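Local coordinates for periplasmic divalent cation tolerance protein (Thermotoga maritima, PDB 1VHF) that is probably involved in resistance toward heavy metals and belongs to the trimeric CutA family of divalent-cation tolerance proteins, at residues 31-37 against 52-58; 64-68 against 81-85. All blocks are in the same frame, centred on the assembly; numbering follows the deposited sequence.

From the N terminus the chain first lays down strand 3-10 and helix 13-25. Strand 31-43 then turns back into strand 46-60, and interaction 1 closes this hairpin by pairing 31-37 with 52-58. The chain runs on into helix 64-74, crosses a loop and enters strand 82-86. Interaction 2 closes that second excursion, where 64-68 meets 81-85. The two contacts follow one another in series; neither encloses or crosses the other. The centres of interactions 1 and 2 lie about 13 Å apart. Interaction 1 joins two strands of the antiparallel sheet at one side. Interaction 2 fixes a helix to strand 82-86, outermost in the sheet of this chain, beyond strand 3-10.

Interaction 1: 31-37 against 52-58; sequences CFNAFEI and EWAAIFK
Trp53 lies flat over the backbone of Phe35 and Glu36. The CA of Glu36 sits 4.0 Å from the centroid of the five-membered ring of Trp53, over its face, in a CH-pi contact. Glu36 continues along this ring. Glu36 CG comes 3.6 Å from Trp53 NE1, and its carboxylate is nearly parallel to the indole, 7° between the planes. CG of Glu36 stands anti to its own nitrogen (chi1 -163°), which carries the chain out along the indole. Farther along the same face, Ala34 CB meets Ala55 CB at 4.0 Å, and Phe32 CB touches Phe57 CD1.

On the other face, Ala54 CB lies over the Phe35 ring, 4.1 Å from its centroid. Ile37 CG2 reaches the same methyl. Asn33 CB packs on Ile56 CG1. A water donates to Asn33 OD1 over 2.7 Å. The same water lies close to the ammonium of Lys58, whose modelled position is doubtful. Asn33 ND2 also bonds back to Phe32 O, so both ends of the amide are engaged and its rotation is restrained.

Seven backbone hydrogen bonds hold these side chains in register. Paired bonds link Asn33 with Ile56, Phe35 with Ala54 and Ile37 with Glu52. Ala54 N to Phe35 O measures 2.8 Å. At Cys31 the two segments share one bond, Lys58 N to Cys31 O, and Lys58 also bonds to the backbone of Ala30.

Farther out, Glu52 is buried, and its carboxylate is satisfied by Tyr77, Thr9 and Ser39. Helix 13-25 packs on Phe32 and Phe57. Strand 3-10 bonds to the other edge of 52-58. The pairing is that of a regular antiparallel beta hairpin, here part of the four-stranded sheet of the ferredoxin-like CutA fold.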
ATOM      1  N   CYS A  31       4.869   8.389  -0.768  1.00  8.66           N
ATOM      2  CA  CYS A  31       5.476   7.841   0.433  1.00 10.31           C
ATOM      3  C   CYS A  31       4.666   6.632   0.906  1.00  9.03           C
ATOM      4  O   CYS A  31       3.582   6.403   0.369  1.00  8.19           O
ATOM      5  CB  CYS A  31       5.457   8.892   1.545  1.00 13.04           C
ATOM      6  SG  CYS A  31       3.887   9.694   1.795  1.00 14.66           S
ATOM      7  N   PHE A  32       5.223   5.918   1.859  1.00  8.51           N
ATOM      8  CA  PHE A  32       4.475   4.816   2.440  1.00  7.57           C
ATOM      9  C   PHE A  32       4.690   4.866   3.951  1.00  7.64           C
ATOM     10  O   PHE A  32       5.698   5.382   4.443  1.00  8.52           O
ATOM     11  CB  PHE A  32       4.915   3.439   1.903  1.00  9.80           C
ATOM     12  CG  PHE A  32       6.287   3.005   2.304  1.00  8.63           C
ATOM     13  CD1 PHE A  32       6.529   2.387   3.521  1.00 11.62           C
ATOM     14  CD2 PHE A  32       7.378   3.194   1.435  1.00  8.89           C
ATOM     15  CE1 PHE A  32       7.803   1.998   3.908  1.00 12.92           C
ATOM     16  CE2 PHE A  32       8.633   2.795   1.815  1.00  9.67           C
ATOM     17  CZ  PHE A  32       8.890   2.210   3.050  1.00 11.39           C
ATOM     18  N   ASN A  33       3.720   4.293   4.669  1.00  8.49           N
ATOM     19  CA  ASN A  33       3.793   4.106   6.125  1.00  8.31           C
ATOM     20  C   ASN A  33       3.510   2.615   6.386  1.00  8.43           C
ATOM     21  O   ASN A  33       2.446   2.150   5.958  1.00 11.45           O
ATOM     22  CB  ASN A  33       2.787   4.958   6.885  1.00  8.60           C
ATOM     23  CG  ASN A  33       3.065   6.432   6.914  1.00  9.42           C
ATOM     24  OD1 ASN A  33       2.214   7.188   7.407  1.00 12.08           O
ATOM     25  ND2 ASN A  33       4.199   6.939   6.458  1.00  8.62           N
ATOM     26  N   ALA A  34       4.417   1.879   7.020  1.00  7.96           N
ATOM     27  CA  ALA A  34       4.176   0.441   7.230  1.00  7.26           C
ATOM     28  C   ALA A  34       4.258   0.125   8.719  1.00  7.48           C
ATOM     29  O   ALA A  34       4.953   0.797   9.492  1.00  7.40           O
ATOM     30  CB  ALA A  34       5.222  -0.368   6.459  1.00  8.11           C
ATOM     31  N   PHE A  35       3.526  -0.907   9.151  1.00  7.24           N
ATOM     32  CA  PHE A  35       3.505  -1.261  10.569  1.00  8.14           C
ATOM     33  C   PHE A  35       3.117  -2.735  10.757  1.00  8.21           C
ATOM     34  O   PHE A  35       2.489  -3.354   9.891  1.00  7.34           O
ATOM     35  CB  PHE A  35       2.511  -0.410  11.392  1.00  9.93           C
ATOM     36  CG  PHE A  35       1.125  -0.309  10.817  1.00  9.89           C
ATOM     37  CD1 PHE A  35       0.847   0.529   9.742  1.00 11.08           C
ATOM     38  CD2 PHE A  35       0.072  -1.049  11.377  1.00  9.87           C
ATOM     39  CE1 PHE A  35      -0.404   0.617   9.185  1.00 11.52           C
ATOM     40  CE2 PHE A  35      -1.221  -0.890  10.895  1.00 11.22           C
ATOM     41  CZ  PHE A  35      -1.463  -0.096   9.785  1.00 13.02           C
ATOM     42  N   GLU A  36       3.608  -3.322  11.837  1.00  8.87           N
ATOM     43  CA  GLU A  36       3.364  -4.742  12.095  1.00  9.77           C
ATOM     44  C   GLU A  36       1.933  -4.973  12.556  1.00  7.60           C
ATOM     45  O   GLU A  36       1.369  -4.194  13.355  1.00  9.53           O
ATOM     46  CB  GLU A  36       4.370  -5.271  13.147  1.00 13.14           C
ATOM     47  CG  GLU A  36       4.433  -6.792  13.124  1.00 16.81           C
ATOM     48  CD  GLU A  36       5.397  -7.334  14.182  1.00 24.85           C
ATOM     49  OE1 GLU A  36       6.109  -6.527  14.821  1.00 26.61           O
ATOM     50  OE2 GLU A  36       5.371  -8.577  14.323  1.00 26.50           O
ATOM     51  N   ILE A  37       1.369  -6.084  12.082  1.00  6.52           N
ATOM     52  CA  ILE A  37       0.022  -6.480  12.436  1.00  6.68           C
ATOM     53  C   ILE A  37      -0.078  -7.962  12.756  1.00  6.73           C
ATOM     54  O   ILE A  37       0.784  -8.775  12.393  1.00  8.60           O
ATOM     55  CB  ILE A  37      -0.998  -6.185  11.305  1.00  6.86           C
ATOM     56  CG1 ILE A  37      -0.600  -6.873  10.008  1.00  6.67           C
ATOM     57  CG2 ILE A  37      -1.117  -4.673  11.082  1.00 10.19           C
ATOM     58  CD1 ILE A  37      -1.755  -6.916   9.017  1.00  9.52           C
ATOM     59  N   GLU A  52       1.893 -10.299  10.057  1.00  8.83           N
ATOM     60  CA  GLU A  52       2.169  -9.646   8.767  1.00  8.61           C
ATOM     61  C   GLU A  52       2.546  -8.191   8.993  1.00  8.16           C
ATOM     62  O   GLU A  52       2.687  -7.724  10.117  1.00  8.54           O
ATOM     63  CB  GLU A  52       0.895  -9.663   7.900  1.00  9.98           C
ATOM     64  CG  GLU A  52       0.428 -11.041   7.430  1.00  9.26           C
ATOM     65  CD  GLU A  52      -0.842 -10.866   6.615  1.00 12.07           C
ATOM     66  OE1 GLU A  52      -1.952 -10.751   7.151  1.00 12.16           O
ATOM     67  OE2 GLU A  52      -0.672 -10.568   5.401  1.00 14.41           O
ATOM     68  N   TRP A  53       2.899  -7.518   7.873  1.00  8.30           N
ATOM     69  CA  TRP A  53       3.139  -6.076   7.901  1.00  8.85           C
ATOM     70  C   TRP A  53       2.111  -5.422   6.981  1.00  8.91           C
ATOM     71  O   TRP A  53       1.916  -5.874   5.858  1.00 11.46           O
ATOM     72  CB  TRP A  53       4.557  -5.663   7.443  1.00  9.30           C
ATOM     73  CG  TRP A  53       5.507  -5.756   8.623  1.00  8.28           C
ATOM     74  CD1 TRP A  53       5.904  -6.890   9.269  1.00 10.74           C
ATOM     75  CD2 TRP A  53       6.119  -4.682   9.313  1.00 10.54           C
ATOM     76  NE1 TRP A  53       6.720  -6.584  10.324  1.00 10.78           N
ATOM     77  CE2 TRP A  53       6.897  -5.221  10.360  1.00 12.00           C
ATOM     78  CE3 TRP A  53       6.120  -3.296   9.110  1.00 12.94           C
ATOM     79  CZ2 TRP A  53       7.616  -4.418  11.248  1.00 15.05           C
ATOM     80  CZ3 TRP A  53       6.847  -2.494   9.966  1.00 13.98           C
ATOM     81  CH2 TRP A  53       7.592  -3.071  11.024  1.00 15.15           C
ATOM     82  N   ALA A  54       1.459  -4.387   7.473  1.00  6.41           N
ATOM     83  CA  ALA A  54       0.514  -3.639   6.671  1.00  6.20           C
ATOM     84  C   ALA A  54       1.263  -2.393   6.160  1.00  7.96           C
ATOM     85  O   ALA A  54       2.229  -1.967   6.809  1.00  7.94           O
ATOM     86  CB  ALA A  54      -0.640  -3.184   7.546  1.00  7.76           C
ATOM     87  N   ALA A  55       0.752  -1.851   5.069  1.00  6.62           N
ATOM     88  CA  ALA A  55       1.313  -0.598   4.599  1.00  7.39           C
ATOM     89  C   ALA A  55       0.219   0.200   3.915  1.00  8.33           C
ATOM     90  O   ALA A  55      -0.719  -0.303   3.317  1.00  8.41           O
ATOM     91  CB  ALA A  55       2.441  -0.843   3.604  1.00  9.47           C
ATOM     92  N   ILE A  56       0.388   1.515   4.075  1.00  8.30           N
ATOM     93  CA  ILE A  56      -0.473   2.494   3.411  1.00  8.97           C
ATOM     94  C   ILE A  56       0.466   3.233   2.430  1.00  8.42           C
ATOM     95  O   ILE A  56       1.509   3.751   2.842  1.00  9.63           O
ATOM     96  CB  ILE A  56      -1.242   3.475   4.255  1.00 13.80           C
ATOM     97  CG1 ILE A  56      -0.468   4.266   5.283  1.00 17.02           C
ATOM     98  CG2 ILE A  56      -2.447   2.750   4.932  1.00 14.89           C
ATOM     99  CD1 ILE A  56      -1.100   5.610   5.642  1.00 20.96           C
ATOM    100  N   PHE A  57       0.034   3.289   1.206  1.00  8.37           N
ATOM    101  CA  PHE A  57       0.800   3.933   0.103  1.00  9.10           C
ATOM    102  C   PHE A  57       0.035   5.196  -0.286  1.00 11.95           C
ATOM    103  O   PHE A  57      -1.150   5.074  -0.628  1.00 12.53           O
ATOM    104  CB  PHE A  57       0.869   2.967  -1.079  1.00  9.25           C
ATOM    105  CG  PHE A  57       1.575   1.685  -0.748  1.00  9.61           C
ATOM    106  CD1 PHE A  57       2.936   1.658  -0.540  1.00 10.97           C
ATOM    107  CD2 PHE A  57       0.849   0.503  -0.638  1.00 10.53           C
ATOM    108  CE1 PHE A  57       3.611   0.474  -0.269  1.00 10.00           C
ATOM    109  CE2 PHE A  57       1.507  -0.686  -0.369  1.00 11.13           C
ATOM    110  CZ  PHE A  57       2.876  -0.699  -0.176  1.00 10.05           C
ATOM    111  N   LYS A  58       0.682   6.340  -0.168  1.00 10.42           N
ATOM    112  CA  LYS A  58      -0.021   7.598  -0.489  1.00  9.63           C
ATOM    113  C   LYS A  58       0.320   8.054  -1.891  1.00  9.30           C
ATOM    114  O   LYS A  58       1.495   8.104  -2.282  1.00  9.49           O
ATOM    115  CB  LYS A  58       0.417   8.704   0.514  1.00 10.78           C
ATOM    116  CG  LYS A  58      -0.159   8.364   1.905  1.00 20.11           C
ATOM    117  CD  LYS A  58       0.490   9.176   3.009  1.00 26.45           C
ATOM    118  CE  LYS A  58       1.570   8.304   3.661  1.00 27.54           C
ATOM    119  NZ  LYS A  58       2.724   9.113   4.086  1.00 29.56           N
TER
HETATM  120  O   HOH W   1       1.823   9.681   6.399  1.00 21.48           O

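Interaction 2: 64-68 against 81-85; sequences EKELY and AIFTL
Tyr68 reaches from helix 64-74 across to strand 82-86, packing on Ile82 and bonding to Thr84. The contact joins the second helix of the ferredoxin-like fold to the strand that follows it, outermost in the sheet of this chain. The short segments run roughly antiparallel, 153° between their directions, and their axes stay 10.6 Å apart. Side chains therefore span the gap.

From CB of Tyr68 the side chain heads for the strand, although the bond from CA to CB does not point at it. The first torsion (chi1 -89°) swings the ring over. All six ring carbons lie near Ile82 CG2. Ile82 CG2 sits over the centre of one face of the Tyr68 ring, 3.7 Å from its centroid, in a CH-pi contact. CG and CD1 are the more distant carbons, and CE2 comes closest. At the ring edge, and in its plane, Thr84 OG1 comes 3.3 Å from Tyr68 CE1. At the tip, Tyr68 OH donates to Thr84 OG1 over 2.7 Å. Tyr68 OH also passes 3.3 Å from Phe83 CA.

Thr84 OG1 relays the bond onward to Glu64, one helical turn before Tyr68. Glu64 extends from the helix toward the strand and meets the threonine from the opposite direction. The threonine hydroxyl thus accepts from one residue and donates to the other, which fixes its proton direction. Strand 3-10 lies beneath, with Ile4 touching both Glu64 and Thr84. The last bond, Thr84 OG1 to Glu64 OE2, is 2.7 Å long and uses the anti lone pair of the carboxylate oxygen.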
ATOM      1  N   GLU A  64      -3.657   5.792  -9.370  1.00 14.34           N
ATOM      2  CA  GLU A  64      -4.237   4.599  -8.761  1.00 12.28           C
ATOM      3  C   GLU A  64      -4.182   3.340  -9.624  1.00 12.89           C
ATOM      4  O   GLU A  64      -3.823   2.262  -9.108  1.00 12.35           O
ATOM      5  CB  GLU A  64      -5.710   4.869  -8.379  1.00 12.49           C
ATOM      6  CG  GLU A  64      -6.348   3.813  -7.497  1.00 14.55           C
ATOM      7  CD  GLU A  64      -7.805   3.982  -7.219  1.00 19.94           C
ATOM      8  OE1 GLU A  64      -8.512   4.726  -7.935  1.00 22.25           O
ATOM      9  OE2 GLU A  64      -8.362   3.413  -6.240  1.00 16.68           O
ATOM     10  N   LYS A  65      -4.575   3.453 -10.882  1.00 12.86           N
ATOM     11  CA  LYS A  65      -4.568   2.285 -11.772  1.00 13.99           C
ATOM     12  C   LYS A  65      -3.164   1.719 -11.908  1.00 12.86           C
ATOM     13  O   LYS A  65      -3.001   0.498 -11.720  1.00 13.35           O
ATOM     14  CB  LYS A  65      -5.095   2.712 -13.152  1.00 16.67           C
ATOM     15  N   GLU A  66      -2.178   2.566 -12.184  1.00 13.92           N
ATOM     16  CA  GLU A  66      -0.795   2.127 -12.306  1.00 13.54           C
ATOM     17  C   GLU A  66      -0.263   1.530 -11.006  1.00 13.41           C
ATOM     18  O   GLU A  66       0.504   0.569 -11.016  1.00 14.13           O
ATOM     19  CB  GLU A  66       0.112   3.276 -12.742  0.65 17.48           C
ATOM     20  CG  GLU A  66      -0.258   3.859 -14.116  0.65 24.09           C
ATOM     21  CD  GLU A  66       0.531   5.161 -14.287  0.65 26.63           C
ATOM     22  OE1 GLU A  66       1.764   5.038 -14.466  0.65 29.63           O
ATOM     23  OE2 GLU A  66      -0.054   6.238 -14.120  0.65 29.97           O
ATOM     24  N   LEU A  67      -0.619   2.142  -9.874  1.00 13.09           N
ATOM     25  CA  LEU A  67      -0.158   1.576  -8.592  1.00 11.67           C
ATOM     26  C   LEU A  67      -0.793   0.223  -8.380  1.00 11.65           C
ATOM     27  O   LEU A  67      -0.097  -0.686  -7.901  1.00 11.86           O
ATOM     28  CB  LEU A  67      -0.538   2.568  -7.467  1.00 10.08           C
ATOM     29  CG  LEU A  67      -0.364   2.027  -6.039  1.00  9.08           C
ATOM     30  CD1 LEU A  67       1.111   1.672  -5.756  1.00 10.85           C
ATOM     31  CD2 LEU A  67      -0.799   3.118  -5.067  1.00  9.98           C
ATOM     32  N   TYR A  68      -2.106   0.072  -8.607  1.00 11.40           N
ATOM     33  CA  TYR A  68      -2.688  -1.259  -8.442  1.00 10.34           C
ATOM     34  C   TYR A  68      -1.971  -2.311  -9.278  1.00 12.76           C
ATOM     35  O   TYR A  68      -1.692  -3.418  -8.809  1.00 13.01           O
ATOM     36  CB  TYR A  68      -4.183  -1.298  -8.744  1.00 10.80           C
ATOM     37  CG  TYR A  68      -5.114  -1.005  -7.592  1.00 10.14           C
ATOM     38  CD1 TYR A  68      -5.069   0.175  -6.857  1.00 10.83           C
ATOM     39  CD2 TYR A  68      -6.096  -1.941  -7.294  1.00 12.40           C
ATOM     40  CE1 TYR A  68      -5.977   0.391  -5.843  1.00 11.68           C
ATOM     41  CE2 TYR A  68      -7.030  -1.725  -6.280  1.00 13.05           C
ATOM     42  CZ  TYR A  68      -6.949  -0.535  -5.578  1.00 12.00           C
ATOM     43  OH  TYR A  68      -7.848  -0.331  -4.546  1.00 12.22           O
ATOM     44  N   ALA A  81      -4.577  -8.396  -0.462  1.00  9.90           N
ATOM     45  CA  ALA A  81      -5.543  -7.360  -0.104  1.00  9.06           C
ATOM     46  C   ALA A  81      -5.003  -6.051  -0.721  1.00  8.82           C
ATOM     47  O   ALA A  81      -3.872  -5.628  -0.432  1.00 10.49           O
ATOM     48  CB  ALA A  81      -5.538  -7.129   1.405  1.00 11.23           C
ATOM     49  N   ILE A  82      -5.725  -5.451  -1.632  1.00  8.49           N
ATOM     50  CA  ILE A  82      -5.388  -4.140  -2.159  1.00  8.98           C
ATOM     51  C   ILE A  82      -6.688  -3.349  -2.212  1.00 10.74           C
ATOM     52  O   ILE A  82      -7.660  -3.791  -2.820  1.00  9.85           O
ATOM     53  CB  ILE A  82      -4.734  -4.147  -3.542  1.00  9.86           C
ATOM     54  CG1 ILE A  82      -3.485  -5.039  -3.596  1.00 11.58           C
ATOM     55  CG2 ILE A  82      -4.375  -2.716  -3.925  1.00 11.55           C
ATOM     56  CD1 ILE A  82      -2.914  -5.150  -5.018  1.00 11.78           C
ATOM     57  N   PHE A  83      -6.775  -2.257  -1.455  1.00  9.72           N
ATOM     58  CA  PHE A  83      -7.997  -1.437  -1.471  1.00  8.75           C
ATOM     59  C   PHE A  83      -7.635   0.020  -1.211  1.00  8.67           C
ATOM     60  O   PHE A  83      -6.578   0.364  -0.719  1.00  9.40           O
ATOM     61  CB  PHE A  83      -9.065  -1.950  -0.538  1.00 10.28           C
ATOM     62  CG  PHE A  83      -8.694  -2.122   0.900  1.00 11.04           C
ATOM     63  CD1 PHE A  83      -8.692  -1.033   1.749  1.00 10.92           C
ATOM     64  CD2 PHE A  83      -8.369  -3.390   1.379  1.00 13.87           C
ATOM     65  CE1 PHE A  83      -8.352  -1.203   3.094  1.00 14.47           C
ATOM     66  CE2 PHE A  83      -8.035  -3.534   2.737  1.00 13.69           C
ATOM     67  CZ  PHE A  83      -8.041  -2.443   3.565  1.00 13.57           C
ATOM     68  N   THR A  84      -8.562   0.906  -1.629  1.00  8.93           N
ATOM     69  CA  THR A  84      -8.321   2.337  -1.532  1.00  9.20           C
ATOM     70  C   THR A  84      -9.238   3.056  -0.558  1.00 11.36           C
ATOM     71  O   THR A  84     -10.441   2.841  -0.588  1.00 10.34           O
ATOM     72  CB  THR A  84      -8.629   2.952  -2.928  1.00  9.81           C
ATOM     73  OG1 THR A  84      -7.735   2.319  -3.878  1.00 11.56           O
ATOM     74  CG2 THR A  84      -8.245   4.422  -2.936  1.00 11.55           C
ATOM     75  N   LEU A  85      -8.621   3.874   0.270  1.00 11.94           N
ATOM     76  CA  LEU A  85      -9.382   4.721   1.180  1.00 13.76           C
ATOM     77  C   LEU A  85      -9.284   6.155   0.639  1.00 15.85           C
ATOM     78  O   LEU A  85      -8.235   6.590   0.182  1.00 17.94           O
ATOM     79  CB  LEU A  85      -8.789   4.701   2.590  1.00 16.02           C
ATOM     80  CG  LEU A  85      -8.779   3.375   3.329  0.50 20.70           C
ATOM     81  CD1 LEU A  85      -7.698   2.453   2.815  0.50 22.38           C
ATOM     82  CD2 LEU A  85      -8.685   3.568   4.826  0.50 21.66           C
TER